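Local structure of D-hydantoinase (Ralstonia pickettii, 1NFG) at residues Asp127-Asp130 against Ser131-Glu134; Ala152-Gly155 against Met156-Asp160; Asp186-Asp189 against Tyr190-Lys194; Pro203-His206 against Ala207-Arg210; Ser243-Glu246 against Val247-Lys251. The protein is a two-zinc hydrolase that probably catalyses the stereospecific opening of the cyclic amide bond in D-hydantoin derivatives. All blocks are in the same frame, centred on the assembly; numbering follows the deposited sequence.

The five contacts follow one another along the chain, all in the amidohydrolase TIM-barrel region. Interaction 1 starts helix 130-135, interaction 2 is the loop before helix 161-174, interactions 3 and 4 lie on the successive helices 185-197 and 204-208, and interaction 5 sits on helix 241-253. The first four form a touching series: interactions 1 and 2 pack together with centres 15 Å apart, a salt bridge joins interactions 2 and 3, and interactions 3 and 4 are centred 10 Å apart. Interaction 5 stands separately, its centre 24 Å from that of interaction 4. Interactions 2 and 4 border the probable substrate site, whereas interactions 3 and 5 both meet the second subunit.

Interaction 1 (Asp127-Asp130 against Ser131-Glu134); sequences DPTD and SVIE
T129 and V132 meet at the start of helix 130-135, their side chains crossing at about a right angle with T129 CB 3.6 Å from V132 CG2. The same V132 methyl also lies against the backbone of D127. One residue further on, I133 sends its CG1 branch back towards the loop, and its CD1 comes to 4.0 Å from P128 CB. The backbone closes the first turn: I133 N donates to T129 O over 2.8 Å in an almost straight bond (177° at the hydrogen), and E134 N reaches D130 O at 3.1 Å along a more bent path (141°). T129 holds the N-cap position, but its side chain makes no capping bond. A water donates to D130 O and to E134 OE1, each at 2.7 Å, and so ties the first turn to the glutamate. The bend of the E134 chain at its second torsion (chi2 47°) turns the carboxylate back alongside D130 O.

The approach to the helix is itself turned, T129 N bonding to D127 O at 2.7 Å. Further out, D127 OD2 accepts from G97 N and E134 OE2 forms a salt bridge with K170. P128 and I133 rest on helix 161-174 through T163, K166 and K170, while V132 faces Q94 and V125 in neighbouring loops. D130 O thus serves both a backbone N-H and a water, while the acidic D130, at the helix N-terminus, probably interacts favourably with the helix dipole.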
loop_
_atom_site.group_PDB
_atom_site.type_symbol
_atom_site.label_atom_id
_atom_site.label_comp_id
_atom_site.label_asym_id
_atom_site.label_seq_id
_atom_site.Cartn_x
_atom_site.Cartn_y
_atom_site.Cartn_z
ATOM N N ASP A 127 21.625 -27.709 8.310
ATOM C CA ASP A 127 22.013 -28.247 9.610
ATOM C C ASP A 127 23.008 -27.252 10.196
ATOM O O ASP A 127 24.209 -27.517 10.279
ATOM C CB ASP A 127 22.650 -29.632 9.449
ATOM C CG ASP A 127 23.003 -30.273 10.784
ATOM O OD1 ASP A 127 22.336 -29.959 11.791
ATOM O OD2 ASP A 127 23.939 -31.101 10.826
ATOM N N PRO A 128 22.497 -26.085 10.625
ATOM C CA PRO A 128 23.195 -24.936 11.214
ATOM C C PRO A 128 24.023 -25.167 12.466
ATOM O O PRO A 128 23.834 -24.479 13.471
ATOM C CB PRO A 128 22.066 -23.948 11.457
ATOM C CG PRO A 128 20.959 -24.838 11.833
ATOM C CD PRO A 128 21.041 -25.927 10.791
ATOM N N THR A 129 24.948 -26.115 12.404
ATOM C CA THR A 129 25.808 -26.401 13.546
ATOM C C THR A 129 26.749 -25.230 13.757
ATOM O O THR A 129 27.048 -24.497 12.817
ATOM C CB THR A 129 26.650 -27.655 13.301
ATOM O OG1 THR A 129 25.789 -28.798 13.257
ATOM C CG2 THR A 129 27.683 -27.833 14.403
ATOM N N ASP A 130 27.208 -25.043 14.987
ATOM C CA ASP A 130 28.135 -23.958 15.275
ATOM C C ASP A 130 29.302 -24.017 14.296
ATOM O O ASP A 130 29.696 -23.001 13.721
ATOM C CB ASP A 130 28.658 -24.073 16.705
ATOM C CG ASP A 130 27.684 -23.524 17.725
ATOM O OD1 ASP A 130 26.469 -23.748 17.563
ATOM O OD2 ASP A 130 28.135 -22.876 18.694
ATOM N N SER A 131 29.850 -25.212 14.101
ATOM C CA SER A 131 30.971 -25.377 13.186
ATOM C C SER A 131 30.533 -25.118 11.750
ATOM O O SER A 131 31.230 -24.422 11.006
ATOM C CB SER A 131 31.573 -26.786 13.308
ATOM O OG SER A 131 30.613 -27.790 13.032
ATOM N N VAL A 132 29.382 -25.676 11.369
ATOM C CA VAL A 132 28.855 -25.496 10.019
ATOM C C VAL A 132 28.748 -24.014 9.689
ATOM O O VAL A 132 29.226 -23.557 8.647
ATOM C CB VAL A 132 27.457 -26.122 9.862
ATOM C CG1 VAL A 132 26.809 -25.623 8.575
ATOM C CG2 VAL A 132 27.564 -27.641 9.838
ATOM N N ILE A 133 28.121 -23.265 10.582
ATOM C CA ILE A 133 27.958 -21.842 10.377
ATOM C C ILE A 133 29.306 -21.149 10.292
ATOM O O ILE A 133 29.480 -20.186 9.549
ATOM C CB ILE A 133 27.093 -21.242 11.498
ATOM C CG1 ILE A 133 25.624 -21.542 11.184
ATOM C CG2 ILE A 133 27.349 -19.746 11.646
ATOM C CD1 ILE A 133 24.659 -21.042 12.217
ATOM N N GLU A 134 30.275 -21.657 11.035
ATOM C CA GLU A 134 31.599 -21.065 11.018
ATOM C C GLU A 134 32.282 -21.340 9.669
ATOM O O GLU A 134 33.215 -20.632 9.283
ATOM C CB GLU A 134 32.417 -21.619 12.186
ATOM C CG GLU A 134 33.231 -20.568 12.928
ATOM C CD GLU A 134 32.429 -19.312 13.260
ATOM O OE1 GLU A 134 31.279 -19.431 13.738
ATOM O OE2 GLU A 134 32.958 -18.197 13.048
HETATM O O HOH W 1 29.177 -20.693 14.950
#

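Interaction 2 (Ala152-Gly155 against Met156-Asp160); sequences AYRG and MNMID
Y153 O gathers the backbone of M156-M158 around itself, and this is the compact part of the loop. N157 N donates to it at 3.0 Å, lying in the carbonyl plane, and M158 N donates at the same length from above that plane; M156 N adds only a weak bond of 3.3 Å. Y153 and N157 run side by side in the same direction, Y153 CB 4.0 Å from N157 CB. M158 packs its CB against A152 O, and after an extended start its chain bends at chi3 (-31°), which lays CE along the backbone of R154.

The outer side is looser. R154 crosses M158 so that NH1 meets the sulfur SD at the edge of the guanidinium, a weak bond of 3.4 Å; the stronger partner of R154 is D186. G155, with positive phi, and M156 are exposed, and M156 CE approaches the Y153 ring obliquely. On the inner side the tyrosine ring meets H181, a zinc ligand, and T286, and the nearest atom of the Y153 side chain is about 5 Å from a zinc ion. Y153 probably binds substrate, and the loop probably corresponds to one of the stereochemistry gate loops that line the active site in D-hydantoinases.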
loop_
_atom_site.group_PDB
_atom_site.type_symbol
_atom_site.label_atom_id
_atom_site.label_comp_id
_atom_site.label_asym_id
_atom_site.label_seq_id
_atom_site.Cartn_x
_atom_site.Cartn_y
_atom_site.Cartn_z
ATOM N N ALA A 152 10.651 -23.662 4.778
ATOM C CA ALA A 152 9.629 -24.702 4.743
ATOM C C ALA A 152 10.313 -26.065 4.712
ATOM O O ALA A 152 11.542 -26.143 4.793
ATOM C CB ALA A 152 8.744 -24.530 3.523
ATOM N N TYR A 153 9.513 -27.127 4.586
ATOM C CA TYR A 153 10.005 -28.508 4.560
ATOM C C TYR A 153 10.502 -28.944 5.936
ATOM O O TYR A 153 11.703 -29.105 6.158
ATOM C CB TYR A 153 11.128 -28.666 3.539
ATOM C CG TYR A 153 10.726 -28.311 2.128
ATOM C CD1 TYR A 153 9.540 -28.796 1.576
ATOM C CD2 TYR A 153 11.555 -27.529 1.327
ATOM C CE1 TYR A 153 9.191 -28.513 0.252
ATOM C CE2 TYR A 153 11.219 -27.238 0.003
ATOM C CZ TYR A 153 10.037 -27.734 -0.530
ATOM O OH TYR A 153 9.716 -27.457 -1.846
ATOM N N ARG A 154 9.560 -29.133 6.854
ATOM C CA ARG A 154 9.859 -29.543 8.223
ATOM C C ARG A 154 10.669 -30.839 8.254
ATOM O O ARG A 154 10.415 -31.764 7.473
ATOM C CB ARG A 154 8.551 -29.756 8.989
ATOM C CG ARG A 154 8.688 -29.709 10.498
ATOM C CD ARG A 154 8.822 -28.277 10.959
ATOM N NE ARG A 154 8.847 -28.150 12.410
ATOM C CZ ARG A 154 8.833 -26.984 13.048
ATOM N NH1 ARG A 154 8.791 -25.851 12.359
ATOM N NH2 ARG A 154 8.866 -26.942 14.374
ATOM N N GLY A 155 11.638 -30.903 9.165
ATOM C CA GLY A 155 12.464 -32.093 9.295
ATOM C C GLY A 155 13.096 -32.575 7.999
ATOM O O GLY A 155 13.167 -33.777 7.738
ATOM N N MET A 156 13.552 -31.635 7.182
ATOM C CA MET A 156 14.191 -31.972 5.921
ATOM C C MET A 156 15.126 -30.837 5.518
ATOM O O MET A 156 16.325 -31.043 5.386
ATOM C CB MET A 156 13.138 -32.212 4.840
ATOM C CG MET A 156 13.673 -32.930 3.611
ATOM S SD MET A 156 12.451 -33.130 2.276
ATOM C CE MET A 156 12.988 -31.820 1.112
ATOM N N ASN A 157 14.580 -29.636 5.343
ATOM C CA ASN A 157 15.383 -28.477 4.957
ATOM C C ASN A 157 15.170 -27.271 5.865
ATOM O O ASN A 157 16.062 -26.441 6.021
ATOM C CB ASN A 157 15.047 -28.044 3.530
ATOM C CG ASN A 157 15.653 -28.945 2.478
ATOM O OD1 ASN A 157 15.388 -30.147 2.437
ATOM N ND2 ASN A 157 16.466 -28.363 1.605
ATOM N N MET A 158 13.984 -27.180 6.460
ATOM C CA MET A 158 13.620 -26.046 7.299
ATOM C C MET A 158 14.546 -25.660 8.445
ATOM O O MET A 158 14.950 -26.493 9.254
ATOM C CB MET A 158 12.200 -26.232 7.860
ATOM C CG MET A 158 11.670 -24.989 8.599
ATOM S SD MET A 158 9.960 -25.080 9.240
ATOM C CE MET A 158 9.200 -26.154 8.033
ATOM N N ILE A 159 14.865 -24.372 8.499
ATOM C CA ILE A 159 15.681 -23.802 9.556
ATOM C C ILE A 159 14.816 -22.676 10.131
ATOM O O ILE A 159 13.754 -22.379 9.587
ATOM C CB ILE A 159 17.029 -23.266 9.010
ATOM C CG1 ILE A 159 16.802 -22.278 7.857
ATOM C CG2 ILE A 159 17.882 -24.437 8.540
ATOM C CD1 ILE A 159 16.615 -20.841 8.293
ATOM N N ASP A 160 15.248 -22.048 11.216
ATOM C CA ASP A 160 14.445 -21.004 11.844
ATOM C C ASP A 160 15.013 -19.595 11.705
ATOM O O ASP A 160 16.083 -19.403 11.136
ATOM C CB ASP A 160 14.270 -21.336 13.326
ATOM C CG ASP A 160 15.600 -21.522 14.038
ATOM O OD1 ASP A 160 16.411 -20.574 14.059
ATOM O OD2 ASP A 160 15.844 -22.620 14.575
#

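Interaction 3 (Asp186-Asp189 against Tyr190-Lys194); sequences DAAD and YLRDK
Y190 N donates to D186 O over 2.9 Å in a nearly straight bond (170°), the first of the helical i to i+4 bonds between 186-189 and 190-194. L191 N reaches A187 O at 3.2 Å, and D193 N reaches D189 O at 2.9 Å with the hydrogen pointing almost directly at the acceptor (176°).

Charged groups line one side. D189 and R192 are near but not paired: D189 OD1 lies by the edge of the guanidinium, 4.2 Å from R192 NH1, with the two planes 38° apart. A water donates to D193 OD1 at 2.9 Å and, only weakly, to D189 OD1, so it links these like-charged carboxylates. Both R192 NH2 and D193 OD1 have further, weak partners in R331.

All of this belongs to helix 185-197 of the TIM-barrel amidohydrolase fold, whose other side forms a subunit interface. There A187 packs on L225 and L191 on I228 of the second subunit. Y190, with CG anti to its backbone N (chi1 170°), carries its ring away from 186-189 to V229 of that subunit. Its hydroxyl bonds to D169 OD2 of the second subunit and accepts from K194 NZ at 3.0 Å.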
loop_
_atom_site.group_PDB
_atom_site.type_symbol
_atom_site.label_atom_id
_atom_site.label_comp_id
_atom_site.label_asym_id
_atom_site.label_seq_id
_atom_site.Cartn_x
_atom_site.Cartn_y
_atom_site.Cartn_z
ATOM N N ASP A 186 5.191 -24.344 8.642
ATOM C CA ASP A 186 4.204 -24.759 9.614
ATOM C C ASP A 186 2.807 -24.492 9.088
ATOM O O ASP A 186 1.927 -25.349 9.196
ATOM C CB ASP A 186 4.449 -24.038 10.933
ATOM C CG ASP A 186 5.837 -24.307 11.473
ATOM O OD1 ASP A 186 6.275 -25.477 11.388
ATOM O OD2 ASP A 186 6.485 -23.364 11.979
ATOM N N ALA A 187 2.597 -23.322 8.496
ATOM C CA ALA A 187 1.285 -23.011 7.953
ATOM C C ALA A 187 0.944 -24.075 6.918
ATOM O O ALA A 187 -0.168 -24.604 6.905
ATOM C CB ALA A 187 1.284 -21.633 7.315
ATOM N N ALA A 188 1.902 -24.400 6.057
ATOM C CA ALA A 188 1.667 -25.415 5.034
ATOM C C ALA A 188 1.328 -26.765 5.673
ATOM O O ALA A 188 0.336 -27.397 5.310
ATOM C CB ALA A 188 2.888 -25.553 4.140
ATOM N N ASP A 189 2.149 -27.206 6.621
ATOM C CA ASP A 189 1.904 -28.478 7.287
ATOM C C ASP A 189 0.493 -28.547 7.840
ATOM O O ASP A 189 -0.204 -29.546 7.644
ATOM C CB ASP A 189 2.905 -28.705 8.417
ATOM C CG ASP A 189 4.288 -29.031 7.901
ATOM O OD1 ASP A 189 4.375 -29.727 6.861
ATOM O OD2 ASP A 189 5.282 -28.604 8.537
ATOM N N TYR A 190 0.075 -27.484 8.525
ATOM C CA TYR A 190 -1.268 -27.409 9.099
ATOM C C TYR A 190 -2.328 -27.702 8.039
ATOM O O TYR A 190 -3.220 -28.527 8.245
ATOM C CB TYR A 190 -1.505 -26.017 9.682
ATOM C CG TYR A 190 -2.939 -25.751 10.092
ATOM C CD1 TYR A 190 -3.413 -26.135 11.346
ATOM C CD2 TYR A 190 -3.828 -25.120 9.216
ATOM C CE1 TYR A 190 -4.740 -25.896 11.721
ATOM C CE2 TYR A 190 -5.153 -24.878 9.577
ATOM C CZ TYR A 190 -5.605 -25.267 10.831
ATOM O OH TYR A 190 -6.915 -25.026 11.187
ATOM N N LEU A 191 -2.228 -27.022 6.903
ATOM C CA LEU A 191 -3.193 -27.217 5.833
ATOM C C LEU A 191 -3.038 -28.566 5.150
ATOM O O LEU A 191 -4.030 -29.206 4.808
ATOM C CB LEU A 191 -3.078 -26.086 4.807
ATOM C CG LEU A 191 -3.455 -24.689 5.322
ATOM C CD1 LEU A 191 -3.072 -23.632 4.303
ATOM C CD2 LEU A 191 -4.949 -24.634 5.612
ATOM N N ARG A 192 -1.798 -29.007 4.953
ATOM C CA ARG A 192 -1.550 -30.294 4.307
ATOM C C ARG A 192 -2.229 -31.411 5.089
ATOM O O ARG A 192 -2.984 -32.205 4.534
ATOM C CB ARG A 192 -0.047 -30.586 4.226
ATOM C CG ARG A 192 0.799 -29.475 3.589
ATOM C CD ARG A 192 2.257 -29.910 3.437
ATOM N NE ARG A 192 2.405 -30.867 2.342
ATOM C CZ ARG A 192 3.347 -31.802 2.278
ATOM N NH1 ARG A 192 4.242 -31.923 3.251
ATOM N NH2 ARG A 192 3.392 -32.624 1.238
ATOM N N ASP A 193 -1.961 -31.460 6.388
ATOM C CA ASP A 193 -2.538 -32.483 7.250
ATOM C C ASP A 193 -4.056 -32.384 7.366
ATOM O O ASP A 193 -4.759 -33.400 7.376
ATOM C CB ASP A 193 -1.904 -32.404 8.636
ATOM C CG ASP A 193 -0.404 -32.565 8.588
ATOM O OD1 ASP A 193 0.081 -33.311 7.704
ATOM O OD2 ASP A 193 0.288 -31.956 9.433
ATOM N N LYS A 194 -4.557 -31.157 7.454
ATOM C CA LYS A 194 -5.988 -30.927 7.558
ATOM C C LYS A 194 -6.682 -31.516 6.331
ATOM O O LYS A 194 -7.721 -32.159 6.453
ATOM C CB LYS A 194 -6.258 -29.426 7.669
ATOM C CG LYS A 194 -7.674 -29.043 8.071
ATOM C CD LYS A 194 -7.726 -27.558 8.437
ATOM C CE LYS A 194 -9.122 -27.082 8.824
ATOM N NZ LYS A 194 -9.096 -25.642 9.241
HETATM O O HOH W 2 2.247 -32.251 6.173
#

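Interaction 4 (Pro203-His206 against Ala207-Arg210); sequences PIYH and ALSR
Y205 and L208, one turn apart on the short helix 204-208 of this TIM-barrel hydrolase, lean obliquely against each other, with L208 CD1 3.7 Å from Y205 CE1. The same leucine methyl also touches I204 CG2 at 4.3 Å, so it contacts both side chains. F195 of helix 185-197 completes this apolar group, meeting the Y205 ring and packing on L208. The backbone bond of this turn runs from L208 N to I204 O, at 3.1 Å in the carbonyl plane (169° at the hydrogen).

H206 and R210 form the second pair and point towards the active site. R210 starts with CG between its backbone N and carbonyl carbon (chi1 41°) and bends twice more, which brings the aliphatic part of the chain back against H206 O. R210 CD then sits 3.9 Å from H206 CE1, approaching the imidazole obliquely, and the ring and guanidinium planes are only 30° apart. Each polar end has a partner beyond the helix: H206 NE2 bonds to F285 O, and R210 NH2 makes a salt bridge with E183. H206 also touches T286 and N335, both probable substrate-binding residues, so it probably lines part of that site.

S209 turns its side chain back to the preceding turn. Its N-H reaches Y205 O at 2.9 Å from above the carbonyl plane, while its hydroxyl OG lies 2.7 Å from Y205 O and 2.9 Å from H206 O, with one proton for two acceptors.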
loop_
_atom_site.group_PDB
_atom_site.type_symbol
_atom_site.label_atom_id
_atom_site.label_comp_id
_atom_site.label_asym_id
_atom_site.label_seq_id
_atom_site.Cartn_x
_atom_site.Cartn_y
_atom_site.Cartn_z
ATOM N N PRO A 203 -3.656 -34.270 -6.332
ATOM C CA PRO A 203 -2.574 -33.301 -6.526
ATOM C C PRO A 203 -2.960 -31.849 -6.258
ATOM O O PRO A 203 -2.148 -31.072 -5.749
ATOM C CB PRO A 203 -2.178 -33.523 -7.978
ATOM C CG PRO A 203 -2.432 -34.988 -8.163
ATOM C CD PRO A 203 -3.776 -35.155 -7.505
ATOM N N ILE A 204 -4.194 -31.486 -6.598
ATOM C CA ILE A 204 -4.668 -30.119 -6.404
ATOM C C ILE A 204 -4.414 -29.617 -4.996
ATOM O O ILE A 204 -4.117 -28.439 -4.784
ATOM C CB ILE A 204 -6.168 -30.003 -6.639
ATOM C CG1 ILE A 204 -6.593 -30.980 -7.736
ATOM C CG2 ILE A 204 -6.510 -28.559 -7.011
ATOM C CD1 ILE A 204 -8.105 -31.102 -7.910
ATOM N N TYR A 205 -4.539 -30.513 -4.029
ATOM C CA TYR A 205 -4.338 -30.131 -2.645
ATOM C C TYR A 205 -2.904 -29.760 -2.313
ATOM O O TYR A 205 -2.622 -29.228 -1.240
ATOM C CB TYR A 205 -4.888 -31.228 -1.735
ATOM C CG TYR A 205 -6.387 -31.317 -1.898
ATOM C CD1 TYR A 205 -7.211 -30.274 -1.463
ATOM C CD2 TYR A 205 -6.972 -32.364 -2.609
ATOM C CE1 TYR A 205 -8.576 -30.264 -1.743
ATOM C CE2 TYR A 205 -8.342 -32.364 -2.896
ATOM C CZ TYR A 205 -9.135 -31.308 -2.461
ATOM O OH TYR A 205 -10.477 -31.277 -2.770
ATOM N N HIS A 206 -1.993 -30.026 -3.240
ATOM C CA HIS A 206 -0.613 -29.640 -3.012
ATOM C C HIS A 206 -0.624 -28.117 -3.070
ATOM O O HIS A 206 0.025 -27.448 -2.274
ATOM C CB HIS A 206 0.307 -30.188 -4.107
ATOM C CG HIS A 206 1.683 -29.593 -4.086
ATOM N ND1 HIS A 206 2.540 -29.735 -3.015
ATOM C CD2 HIS A 206 2.335 -28.821 -4.988
ATOM C CE1 HIS A 206 3.659 -29.075 -3.256
ATOM N NE2 HIS A 206 3.561 -28.510 -4.446
ATOM N N ALA A 207 -1.383 -27.577 -4.018
ATOM C CA ALA A 207 -1.480 -26.135 -4.190
ATOM C C ALA A 207 -2.317 -25.486 -3.094
ATOM O O ALA A 207 -1.877 -24.529 -2.447
ATOM C CB ALA A 207 -2.073 -25.815 -5.557
ATOM N N LEU A 208 -3.520 -26.009 -2.881
ATOM C CA LEU A 208 -4.407 -25.456 -1.867
ATOM C C LEU A 208 -3.803 -25.518 -0.464
ATOM O O LEU A 208 -4.111 -24.675 0.385
ATOM C CB LEU A 208 -5.748 -26.186 -1.892
ATOM C CG LEU A 208 -6.428 -26.213 -3.267
ATOM C CD1 LEU A 208 -7.738 -26.978 -3.182
ATOM C CD2 LEU A 208 -6.668 -24.794 -3.757
ATOM N N SER A 209 -2.938 -26.500 -0.220
ATOM C CA SER A 209 -2.324 -26.638 1.096
ATOM C C SER A 209 -1.256 -25.582 1.346
ATOM O O SER A 209 -0.775 -25.422 2.470
ATOM C CB SER A 209 -1.731 -28.045 1.278
ATOM O OG SER A 209 -0.669 -28.308 0.377
ATOM N N ARG A 210 -0.873 -24.868 0.294
ATOM C CA ARG A 210 0.122 -23.815 0.434
ATOM C C ARG A 210 -0.188 -22.640 -0.487
ATOM O O ARG A 210 0.521 -22.368 -1.457
ATOM C CB ARG A 210 1.538 -24.372 0.204
ATOM C CG ARG A 210 1.680 -25.364 -0.926
ATOM C CD ARG A 210 2.775 -26.388 -0.628
ATOM N NE ARG A 210 4.035 -25.782 -0.197
ATOM C CZ ARG A 210 4.875 -26.358 0.661
ATOM N NH1 ARG A 210 4.588 -27.546 1.175
ATOM N NH2 ARG A 210 5.996 -25.752 1.018
#

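Interaction 5 (Ser243-Glu246 against Val247-Lys251); sequences SLEE and VMRAK
Successive i to i+4 bonds join S243-E246 to V247-K251, among them M248 N to L244 O at 2.9 Å and R249 N to E245 O at 2.8 Å, in regular alpha-helical geometry. The helix, 241-253, is the crossover between parallel strands 233-235 and 257-262 of the barrel. On one side L244 and M248 run alongside each other in the same direction. Bends at chi2 and chi3 of M248 bring its terminal CE to 3.5 Å from L244 CD1. L244 is further covered by V297 and A301 of helix 292-303, and V247 packs on A259 of strand 257-262.

Charged chains occupy another side. E246 and R249 also run side by side in the same direction, with OE1 of E246 at the edge and in the plane of the guanidinium, 3.4 Å from R249 NH1, a salt bridge whose hydrogen bond is weak. The carboxylate is turned 86° from the guanidinium, so the two do not meet as flat, two-pronged partners. Stronger links cross to the second subunit: E245 OE2 pairs with R249 NH2 and E246 OE2 with R249 NH1 of that subunit, each matched by its reciprocal. The packing of R249 against R249 of the second subunit is therefore probably offset in charge by the four carboxylates of E245 and E246 from the two subunits.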
loop_
_atom_site.group_PDB
_atom_site.type_symbol
_atom_site.label_atom_id
_atom_site.label_comp_id
_atom_site.label_asym_id
_atom_site.label_seq_id
_atom_site.Cartn_x
_atom_site.Cartn_y
_atom_site.Cartn_z
ATOM N N SER A 243 3.261 -12.209 -2.773
ATOM C CA SER A 243 4.646 -12.281 -2.310
ATOM C C SER A 243 5.484 -11.211 -3.006
ATOM O O SER A 243 6.373 -10.617 -2.392
ATOM C CB SER A 243 5.253 -13.672 -2.558
ATOM O OG SER A 243 5.371 -13.964 -3.938
ATOM N N LEU A 244 5.200 -10.955 -4.280
ATOM C CA LEU A 244 5.949 -9.938 -5.008
ATOM C C LEU A 244 5.760 -8.603 -4.304
ATOM O O LEU A 244 6.705 -7.818 -4.159
ATOM C CB LEU A 244 5.465 -9.834 -6.456
ATOM C CG LEU A 244 6.050 -8.679 -7.288
ATOM C CD1 LEU A 244 7.571 -8.669 -7.208
ATOM C CD2 LEU A 244 5.593 -8.815 -8.730
ATOM N N GLU A 245 4.537 -8.360 -3.846
ATOM C CA GLU A 245 4.230 -7.121 -3.158
ATOM C C GLU A 245 5.131 -6.895 -1.945
ATOM O O GLU A 245 5.566 -5.765 -1.685
ATOM C CB GLU A 245 2.770 -7.108 -2.722
ATOM C CG GLU A 245 2.313 -5.746 -2.252
ATOM C CD GLU A 245 0.848 -5.725 -1.868
ATOM O OE1 GLU A 245 0.032 -6.377 -2.567
ATOM O OE2 GLU A 245 0.515 -5.040 -0.874
ATOM N N GLU A 246 5.411 -7.961 -1.200
ATOM C CA GLU A 246 6.267 -7.842 -0.025
ATOM C C GLU A 246 7.687 -7.476 -0.449
ATOM O O GLU A 246 8.361 -6.681 0.213
ATOM C CB GLU A 246 6.278 -9.153 0.761
ATOM C CG GLU A 246 4.926 -9.562 1.345
ATOM C CD GLU A 246 4.400 -8.585 2.386
ATOM O OE1 GLU A 246 5.177 -7.731 2.863
ATOM O OE2 GLU A 246 3.205 -8.684 2.734
ATOM N N VAL A 247 8.147 -8.064 -1.552
ATOM C CA VAL A 247 9.487 -7.773 -2.056
ATOM C C VAL A 247 9.531 -6.288 -2.366
ATOM O O VAL A 247 10.458 -5.564 -1.979
ATOM C CB VAL A 247 9.781 -8.568 -3.349
ATOM C CG1 VAL A 247 11.055 -8.061 -4.007
ATOM C CG2 VAL A 247 9.901 -10.054 -3.019
ATOM N N MET A 248 8.497 -5.838 -3.058
ATOM C CA MET A 248 8.392 -4.444 -3.430
ATOM C C MET A 248 8.383 -3.528 -2.203
ATOM O O MET A 248 9.084 -2.503 -2.178
ATOM C CB MET A 248 7.141 -4.247 -4.279
ATOM C CG MET A 248 7.433 -3.623 -5.621
ATOM S SD MET A 248 8.647 -4.517 -6.614
ATOM C CE MET A 248 7.551 -5.204 -7.892
ATOM N N ARG A 249 7.615 -3.891 -1.177
ATOM C CA ARG A 249 7.564 -3.059 0.026
ATOM C C ARG A 249 8.942 -2.992 0.670
ATOM O O ARG A 249 9.374 -1.935 1.132
ATOM C CB ARG A 249 6.533 -3.603 1.026
ATOM C CG ARG A 249 5.123 -3.662 0.462
ATOM C CD ARG A 249 4.133 -4.316 1.400
ATOM N NE ARG A 249 3.667 -3.401 2.434
ATOM C CZ ARG A 249 3.794 -3.626 3.735
ATOM N NH1 ARG A 249 4.376 -4.741 4.166
ATOM N NH2 ARG A 249 3.342 -2.737 4.606
ATOM N N ALA A 250 9.637 -4.124 0.688
ATOM C CA ALA A 250 10.972 -4.182 1.264
ATOM C C ALA A 250 11.900 -3.238 0.491
ATOM O O ALA A 250 12.629 -2.437 1.093
ATOM C CB ALA A 250 11.496 -5.605 1.204
ATOM N N LYS A 251 11.867 -3.324 -0.842
ATOM C CA LYS A 251 12.713 -2.462 -1.671
ATOM C C LYS A 251 12.485 -0.983 -1.363
ATOM O O LYS A 251 13.436 -0.209 -1.300
ATOM C CB LYS A 251 12.469 -2.712 -3.159
ATOM C CG LYS A 251 13.073 -3.994 -3.703
ATOM C CD LYS A 251 12.667 -4.210 -5.159
ATOM C CE LYS A 251 13.287 -5.473 -5.771
ATOM N NZ LYS A 251 14.769 -5.413 -5.903
#